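Local coordinates for integron cassette protein Vpc_cass2 (Vibrio paracholerae, PDB 3JRT) that is of unknown function but forms an all-helical dimer and is encoded by an integron gene cassette, a class of mobile genes rich in novel folds, at residues S36-D41 with V79-K84; G108-E113 with E175-V180. All blocks are in the same frame, centred on the assembly; numbering follows the deposited sequence.

Overall arrangement
From the N terminus, helix 27-53 runs out, and helix 64-91 turns back along it. Contact 1 closes this first loop, with 37 residues between its segments, most of them helical. The chain goes on through helix 104-116, and contact 2 closes a longer loop of 61 residues by setting that helix against the start of helix 177-188. The two loops are in series, neither nested nor crossed. In space they meet: their centres are about 12 Å apart, Cys82 SG packs on Leu177 CD2 at 3.8 Å, and Ile39 O packs near Val178 CG2. The last helix is thereby joined to helices 27-53 and 64-91 as well as to 104-116, while contact 1 reaches the second subunit.

Contact 1 (S36-D41 with V79-K84); sequences SGLIGD and VINCRK
The Asn81 amide has the CB of Asp41 over one face, 3.5 Å from ND2, while Leu38 CD2 comes beside OD1 at 3.3 Å, lifted somewhat from the amide plane toward the same side. Carboxylate and amide are turned 51° against each other, and their side chains cross at about a right angle. Both would present an oxygen acceptor, so a water joins them: it donates to Asp41 OD2 at 2.7 Å and to Asn81 OD1 at 2.6 Å. The amide's rotation is fixed from its other end, where ND2 is bonded to Ser77 O one turn back. Leu38 reaches across by a CG lying anti to its own carbonyl carbon (chi1 -73°), sliding past Asn81 in the opposite direction until CD2 also meets Lys84 CB at 4.0 Å. The polar ends continue into the second subunit: Asp41 OD1 forms a salt bridge with its Arg72, and Lys84 NZ bonds to its Cys127 O. Leu38 and Asn81 also mark the closest backbone approach. The axes of the two short segments approach to 10.1 Å, their directions 150° apart: a near-antiparallel helix pair of an all-alpha fold, its water-bridged flank facing the dimer partner.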
loop_
_atom_site.group_PDB
_atom_site.type_symbol
_atom_site.label_atom_id
_atom_site.label_comp_id
_atom_site.label_asym_id
_atom_site.label_seq_id
_atom_site.Cartn_x
_atom_site.Cartn_y
_atom_site.Cartn_z
ATOM N N SER A 36 1.173 1.727 17.049
ATOM C CA SER A 36 1.478 3.090 16.635
ATOM C C SER A 36 1.485 3.214 15.128
ATOM O O SER A 36 0.982 4.184 14.581
ATOM C CB SER A 36 2.819 3.559 17.222
ATOM O OG SER A 36 2.687 3.822 18.612
ATOM N N GLY A 37 2.067 2.226 14.460
ATOM C CA GLY A 37 2.079 2.206 13.016
ATOM C C GLY A 37 0.667 2.139 12.453
ATOM O O GLY A 37 0.344 2.845 11.503
ATOM N N LEU A 38 -0.163 1.280 13.040
ATOM C CA LEU A 38 -1.559 1.130 12.626
ATOM C C LEU A 38 -2.309 2.447 12.699
ATOM O O LEU A 38 -3.015 2.801 11.763
ATOM C CB LEU A 38 -2.287 0.102 13.486
ATOM C CG LEU A 38 -1.922 -1.359 13.254
ATOM C CD1 LEU A 38 -2.573 -2.272 14.306
ATOM C CD2 LEU A 38 -2.354 -1.728 11.867
ATOM N N ILE A 39 -2.158 3.163 13.813
ATOM C CA ILE A 39 -2.823 4.454 14.004
ATOM C C ILE A 39 -2.434 5.422 12.884
ATOM O O ILE A 39 -3.286 6.082 12.289
ATOM C CB ILE A 39 -2.470 5.084 15.369
ATOM C CG1 ILE A 39 -3.160 4.346 16.512
ATOM C CG2 ILE A 39 -2.818 6.581 15.419
ATOM C CD1 ILE A 39 -2.505 4.600 17.878
ATOM N N GLY A 40 -1.146 5.498 12.595
ATOM C CA GLY A 40 -0.659 6.446 11.607
ATOM C C GLY A 40 -1.009 6.078 10.181
ATOM O O GLY A 40 -1.381 6.950 9.395
ATOM N N ASP A 41 -0.882 4.793 9.842
ATOM C CA ASP A 41 -1.162 4.346 8.479
ATOM C C ASP A 41 -2.661 4.389 8.144
ATOM O O ASP A 41 -3.034 4.794 7.057
ATOM C CB ASP A 41 -0.551 2.968 8.199
ATOM C CG ASP A 41 0.986 2.964 8.333
ATOM O OD1 ASP A 41 1.600 4.046 8.232
ATOM O OD2 ASP A 41 1.586 1.887 8.535
ATOM N N VAL A 79 -6.867 -1.970 3.917
ATOM C CA VAL A 79 -7.146 -3.388 4.110
ATOM C C VAL A 79 -5.947 -4.126 4.697
ATOM O O VAL A 79 -6.103 -4.993 5.556
ATOM C CB VAL A 79 -7.749 -4.092 2.840
ATOM C CG1 VAL A 79 -9.046 -3.366 2.406
ATOM C CG2 VAL A 79 -6.734 -4.164 1.679
ATOM N N ILE A 80 -4.749 -3.779 4.242
ATOM C CA ILE A 80 -3.542 -4.372 4.806
ATOM C C ILE A 80 -3.491 -4.116 6.310
ATOM O O ILE A 80 -3.177 -5.001 7.088
ATOM C CB ILE A 80 -2.266 -3.843 4.114
ATOM C CG1 ILE A 80 -2.040 -4.570 2.779
ATOM C CG2 ILE A 80 -1.034 -3.960 5.048
ATOM C CD1 ILE A 80 -1.101 -3.791 1.814
ATOM N N ASN A 81 -3.836 -2.907 6.725
ATOM C CA ASN A 81 -3.770 -2.583 8.140
ATOM C C ASN A 81 -4.922 -3.114 8.989
ATOM O O ASN A 81 -4.727 -3.478 10.144
ATOM C CB ASN A 81 -3.557 -1.096 8.330
ATOM C CG ASN A 81 -2.124 -0.708 8.042
ATOM O OD1 ASN A 81 -1.231 -1.067 8.785
ATOM N ND2 ASN A 81 -1.898 -0.041 6.936
ATOM N N CYS A 82 -6.116 -3.156 8.419
ATOM C CA CYS A 82 -7.220 -3.793 9.100
ATOM C C CYS A 82 -6.881 -5.244 9.397
ATOM O O CYS A 82 -7.108 -5.710 10.511
ATOM C CB CYS A 82 -8.510 -3.684 8.285
ATOM S SG CYS A 82 -9.234 -2.034 8.326
ATOM N N ARG A 83 -6.341 -5.958 8.409
ATOM C CA ARG A 83 -5.967 -7.350 8.633
ATOM C C ARG A 83 -4.855 -7.446 9.697
ATOM O O ARG A 83 -4.896 -8.303 10.574
ATOM C CB ARG A 83 -5.570 -8.047 7.327
ATOM C CG ARG A 83 -6.698 -8.203 6.324
ATOM C CD ARG A 83 -7.990 -8.816 6.947
ATOM N NE ARG A 83 -7.692 -10.037 7.687
ATOM C CZ ARG A 83 -8.585 -10.794 8.321
ATOM N NH1 ARG A 83 -9.878 -10.490 8.307
ATOM N NH2 ARG A 83 -8.174 -11.871 8.967
ATOM N N LYS A 84 -3.882 -6.548 9.640
ATOM C CA LYS A 84 -2.829 -6.539 10.646
ATOM C C LYS A 84 -3.400 -6.399 12.041
ATOM O O LYS A 84 -2.882 -6.988 12.984
ATOM C CB LYS A 84 -1.796 -5.440 10.381
ATOM C CG LYS A 84 -0.790 -5.824 9.310
ATOM C CD LYS A 84 0.424 -4.871 9.254
ATOM C CE LYS A 84 1.416 -5.345 8.191
ATOM N NZ LYS A 84 2.234 -4.219 7.636
HETATM O O HOH W 1 0.922 -0.286 9.977
#

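Contact 2 (G108-E113 with E175-V180); sequences GVYNNE and ESLVGV
Tyr110 carries the apolar part of this contact, its ring reaching from helix 104-116 over the start of helix 177-188. Val180 CG2 lies over one face in a CH-pi contact, 4.0 Å from the ring centroid and 24° off the normal, displaced toward the rim so that CE2 is its nearest ring atom. With CG1 anti to the backbone N (chi1 163°), the other methyl, CG2, is the branch turned to the tyrosine. Leu177 takes the CD1 side of the ring, its own CD1 being 3.9 Å from Tyr110 CD1. Trp162 of helix 157-163 also meets the ring, the two planes nearly parallel.

These contacts fall where the chain passes from a loop into its last helix, and the motif there is a serine N-cap: Ser176 OG accepts from Gly179 N at 3.1 Å with an angle of 153°, and Val180 N bonds to Ser176 O in the first turn. Ser176 turns its side chain back to its own helix, and it is the backbone around it that faces Tyr110.

The ring packs on that backbone by van der Waals contact. At the ring's edge and near its plane, Tyr110 OH meets the chain 3.0 Å from Glu175 C, and Tyr110 CE1 rests obliquely against Leu177 N at 3.3 Å. As a polar group, the hydroxyl is hydrogen-bonded to Ser174 O, just before the segment; Ser176 N is also 3.0 Å from Tyr110 OH, but the angle is too poor for a bond.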
loop_
_atom_site.group_PDB
_atom_site.type_symbol
_atom_site.label_atom_id
_atom_site.label_comp_id
_atom_site.label_asym_id
_atom_site.label_seq_id
_atom_site.Cartn_x
_atom_site.Cartn_y
_atom_site.Cartn_z
ATOM N N GLY A 108 -12.662 -6.819 20.691
ATOM C CA GLY A 108 -13.228 -7.948 19.977
ATOM C C GLY A 108 -14.307 -7.521 19.005
ATOM O O GLY A 108 -14.534 -8.175 17.985
ATOM N N VAL A 109 -14.977 -6.418 19.324
ATOM C CA VAL A 109 -16.029 -5.892 18.464
ATOM C C VAL A 109 -15.435 -5.453 17.133
ATOM O O VAL A 109 -15.894 -5.858 16.066
ATOM C CB VAL A 109 -16.738 -4.697 19.107
ATOM C CG1 VAL A 109 -17.589 -3.975 18.074
ATOM C CG2 VAL A 109 -17.582 -5.159 20.296
ATOM N N TYR A 110 -14.397 -4.632 17.203
ATOM C CA TYR A 110 -13.728 -4.178 15.997
ATOM C C TYR A 110 -13.049 -5.340 15.284
ATOM O O TYR A 110 -13.097 -5.446 14.062
ATOM C CB TYR A 110 -12.777 -3.024 16.309
ATOM C CG TYR A 110 -13.543 -1.738 16.474
ATOM C CD1 TYR A 110 -13.583 -0.797 15.466
ATOM C CD2 TYR A 110 -14.281 -1.499 17.614
ATOM C CE1 TYR A 110 -14.312 0.370 15.610
ATOM C CE2 TYR A 110 -15.010 -0.342 17.768
ATOM C CZ TYR A 110 -15.024 0.590 16.766
ATOM O OH TYR A 110 -15.763 1.742 16.927
ATOM N N ASN A 111 -12.458 -6.240 16.054
ATOM C CA ASN A 111 -11.902 -7.447 15.471
ATOM C C ASN A 111 -12.962 -8.182 14.652
ATOM O O ASN A 111 -12.695 -8.665 13.550
ATOM C CB ASN A 111 -11.323 -8.348 16.565
ATOM C CG ASN A 111 -10.550 -9.523 16.002
ATOM O OD1 ASN A 111 -11.131 -10.519 15.571
ATOM N ND2 ASN A 111 -9.240 -9.411 15.998
ATOM N N ASN A 112 -14.182 -8.232 15.174
ATOM C CA ASN A 112 -15.237 -9.000 14.522
ATOM C C ASN A 112 -15.782 -8.333 13.262
ATOM O O ASN A 112 -16.034 -8.993 12.248
ATOM C CB ASN A 112 -16.371 -9.294 15.495
ATOM C CG ASN A 112 -17.194 -10.485 15.067
ATOM O OD1 ASN A 112 -16.663 -11.452 14.518
ATOM N ND2 ASN A 112 -18.498 -10.425 15.311
ATOM N N GLU A 113 -15.968 -7.022 13.336
ATOM C CA GLU A 113 -16.406 -6.256 12.183
ATOM C C GLU A 113 -15.502 -6.534 10.984
ATOM O O GLU A 113 -15.970 -6.836 9.886
ATOM C CB GLU A 113 -16.378 -4.774 12.516
ATOM C CG GLU A 113 -17.262 -4.401 13.684
ATOM C CD GLU A 113 -18.716 -4.309 13.295
ATOM O OE1 GLU A 113 -19.347 -3.295 13.658
ATOM O OE2 GLU A 113 -19.225 -5.238 12.623
ATOM N N GLU A 175 -15.719 4.677 19.109
ATOM C CA GLU A 175 -16.555 4.754 17.924
ATOM C C GLU A 175 -15.775 4.687 16.614
ATOM O O GLU A 175 -16.363 4.836 15.542
ATOM C CB GLU A 175 -17.437 6.006 17.982
ATOM C CG GLU A 175 -18.304 6.066 19.237
ATOM C CD GLU A 175 -19.785 6.186 18.937
ATOM O OE1 GLU A 175 -20.146 6.456 17.770
ATOM O OE2 GLU A 175 -20.592 6.011 19.878
ATOM N N SER A 176 -14.465 4.463 16.696
ATOM C CA SER A 176 -13.661 4.273 15.494
ATOM C C SER A 176 -12.500 3.315 15.731
ATOM O O SER A 176 -11.979 3.206 16.836
ATOM C CB SER A 176 -13.153 5.612 14.938
ATOM O OG SER A 176 -12.039 6.098 15.667
ATOM N N LEU A 177 -12.108 2.620 14.673
ATOM C CA LEU A 177 -10.994 1.693 14.708
ATOM C C LEU A 177 -9.727 2.351 15.240
ATOM O O LEU A 177 -9.067 1.816 16.115
ATOM C CB LEU A 177 -10.725 1.165 13.301
ATOM C CG LEU A 177 -9.662 0.075 13.185
ATOM C CD1 LEU A 177 -9.896 -0.966 14.262
ATOM C CD2 LEU A 177 -9.695 -0.562 11.800
ATOM N N VAL A 178 -9.424 3.522 14.749
ATOM C CA VAL A 178 -8.223 4.197 15.128
ATOM C C VAL A 178 -8.288 4.650 16.578
ATOM O O VAL A 178 -7.316 4.591 17.267
ATOM C CB VAL A 178 -7.929 5.365 14.190
ATOM C CG1 VAL A 178 -7.126 6.368 14.859
ATOM C CG2 VAL A 178 -7.234 4.901 12.994
ATOM N N GLY A 179 -9.440 5.084 17.037
ATOM C CA GLY A 179 -9.613 5.475 18.426
ATOM C C GLY A 179 -9.418 4.293 19.357
ATOM O O GLY A 179 -8.791 4.411 20.408
ATOM N N VAL A 180 -9.946 3.143 18.953
ATOM C CA VAL A 180 -9.793 1.920 19.719
ATOM C C VAL A 180 -8.338 1.491 19.734
ATOM O O VAL A 180 -7.830 1.028 20.751
ATOM C CB VAL A 180 -10.689 0.790 19.159
ATOM C CG1 VAL A 180 -10.243 -0.557 19.667
ATOM C CG2 VAL A 180 -12.152 1.048 19.534
#